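Local coordinates for protein-tyrosine-phosphatase (Shewanella sp., PDB 2Z72), which removes phosphate from phosphotyrosine in proteins, probably using a two-metal centre as in other calcineurin-like phosphoesterases, and remains active in the cold, at residues L145-N149 with L204-G208. Residues are numbered along the deposited sequence; the frame is centred on the assembly and turned at random.
With ZN (zinc ion), chain C.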
loop_
_atom_site.group_PDB
_atom_site.type_symbol
_atom_site.label_atom_id
_atom_site.label_comp_id
_atom_site.label_asym_id
_atom_site.label_seq_id
_atom_site.Cartn_x
_atom_site.Cartn_y
_atom_site.Cartn_z
ATOM N N LEU A 145 1.770 4.495 -3.016
ATOM C CA LEU A 145 1.510 3.159 -2.505
ATOM C C LEU A 145 2.834 2.632 -1.982
ATOM O O LEU A 145 3.767 2.450 -2.776
ATOM C CB LEU A 145 1.021 2.229 -3.590
ATOM C CG LEU A 145 0.838 0.767 -3.165
ATOM C CD1 LEU A 145 -0.079 0.625 -1.949
ATOM C CD2 LEU A 145 0.333 -0.040 -4.328
ATOM N N LEU A 146 2.946 2.438 -0.675
ATOM C CA LEU A 146 4.161 1.926 -0.096
ATOM C C LEU A 146 4.068 0.416 0.033
ATOM O O LEU A 146 2.990 -0.173 0.254
ATOM C CB LEU A 146 4.486 2.503 1.283
ATOM C CG LEU A 146 4.438 4.018 1.360
ATOM C CD1 LEU A 146 4.845 4.473 2.759
ATOM C CD2 LEU A 146 5.323 4.666 0.297
ATOM N N MET A 147 5.213 -0.247 -0.076
ATOM C CA MET A 147 5.297 -1.690 0.174
ATOM C C MET A 147 5.208 -2.029 1.643
ATOM O O MET A 147 5.934 -1.485 2.471
ATOM C CB MET A 147 6.624 -2.232 -0.316
ATOM C CG MET A 147 6.881 -2.108 -1.800
ATOM S SD MET A 147 5.959 -3.340 -2.792
ATOM C CE MET A 147 6.966 -4.763 -2.603
ATOM N N GLY A 148 4.285 -2.924 1.978
ATOM C CA GLY A 148 4.210 -3.482 3.306
ATOM C C GLY A 148 4.805 -4.825 3.404
ATOM O O GLY A 148 5.342 -5.397 2.420
ATOM N N ASN A 149 4.739 -5.451 4.594
ATOM C CA ASN A 149 5.306 -6.779 4.712
ATOM C C ASN A 149 4.560 -7.800 3.851
ATOM O O ASN A 149 5.247 -8.706 3.339
ATOM C CB ASN A 149 5.417 -7.258 6.182
ATOM C CG ASN A 149 4.124 -7.400 6.898
ATOM O OD1 ASN A 149 3.288 -6.500 6.876
ATOM N ND2 ASN A 149 3.912 -8.474 7.639
ATOM N N LEU A 204 7.057 11.344 8.443
ATOM C CA LEU A 204 7.645 10.114 7.865
ATOM C C LEU A 204 6.583 9.028 7.821
ATOM O O LEU A 204 5.848 8.875 8.798
ATOM C CB LEU A 204 8.836 9.669 8.697
ATOM C CG LEU A 204 9.883 8.756 8.015
ATOM C CD1 LEU A 204 10.671 9.517 6.972
ATOM C CD2 LEU A 204 10.824 8.199 9.076
ATOM N N TYR A 205 6.542 8.264 6.736
ATOM C CA TYR A 205 5.510 7.242 6.496
ATOM C C TYR A 205 6.213 5.934 6.134
ATOM O O TYR A 205 7.046 5.879 5.234
ATOM C CB TYR A 205 4.648 7.625 5.315
ATOM C CG TYR A 205 3.863 8.888 5.457
ATOM C CD1 TYR A 205 4.443 10.119 5.202
ATOM C CD2 TYR A 205 2.528 8.859 5.838
ATOM C CE1 TYR A 205 3.741 11.304 5.325
ATOM C CE2 TYR A 205 1.828 10.039 5.982
ATOM C CZ TYR A 205 2.417 11.284 5.708
ATOM O OH TYR A 205 1.675 12.419 5.888
ATOM N N MET A 206 5.787 4.837 6.764
ATOM C CA MET A 206 6.191 3.499 6.383
ATOM C C MET A 206 5.232 2.507 7.046
ATOM O O MET A 206 4.420 2.838 7.885
ATOM C CB MET A 206 7.645 3.253 6.755
ATOM C CG MET A 206 8.031 2.942 8.190
ATOM S SD MET A 206 7.672 4.226 9.406
ATOM C CE MET A 206 8.555 5.599 8.640
ATOM N N HIS A 207 5.381 1.239 6.635
ATOM C CA HIS A 207 4.397 0.265 7.077
ATOM C C HIS A 207 4.480 -0.074 8.562
ATOM O O HIS A 207 3.454 -0.032 9.259
ATOM C CB HIS A 207 4.557 -0.990 6.218
ATOM C CG HIS A 207 3.527 -2.018 6.560
ATOM N ND1 HIS A 207 2.189 -1.784 6.315
ATOM C CD2 HIS A 207 3.600 -3.232 7.126
ATOM C CE1 HIS A 207 1.500 -2.808 6.748
ATOM N NE2 HIS A 207 2.316 -3.756 7.252
ATOM N N GLY A 208 5.650 -0.440 9.050
ATOM C CA GLY A 208 5.843 -0.935 10.409
ATOM C C GLY A 208 6.339 0.116 11.365
ATOM O O GLY A 208 5.680 0.498 12.344
HETATM ZN ZN ZN C . 1.852 -5.550 8.017
HETATM O O HOH W 1 6.439 0.560 4.204
HETATM O O HOH W 2 0.186 -6.151 8.861
#
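Asn149 and His207 meet at a shared zinc ion: OD1 of Asn149 binds the metal at 2.1 Å and NE2 of His207 at 2.0 Å. Asparagine suits the site as a neutral oxygen ligand, histidine as a nitrogen one. A water, Asp114 and His286 complete the shell, Asp114 also binding the second zinc ion. Amide and imidazole planes stand 29° apart, and with CG anti to the backbone N (chi1 -177°) the histidine ring extends from its chain toward the metal. Its other nitrogen, ND1, is hydrogen-bonded to the carbonyl oxygen of Thr112, which fixes the ring's rotation and is consistent with NE2 offering its lone pair to the zinc. Over one ring face lies CA of Gly148, 3.9 Å from the centroid, a CH-pi contact; glycine, lacking a side chain, brings its backbone carbon directly over the ring. The sequence Gly-Asn-His-Glu is the GNHE signature of metallophosphoesterases, set where strand 142-145 gives way to helix 149-156, with Gly148 at the N-cap. Between the two backbones, a water donates to O of Met147 and accepts from N of His207, 2.7 Å from each. Farther from the metal, CD1 of Leu146 rests on the Tyr205 backbone, 3.6 Å from its O, apolar filling between the two sheets.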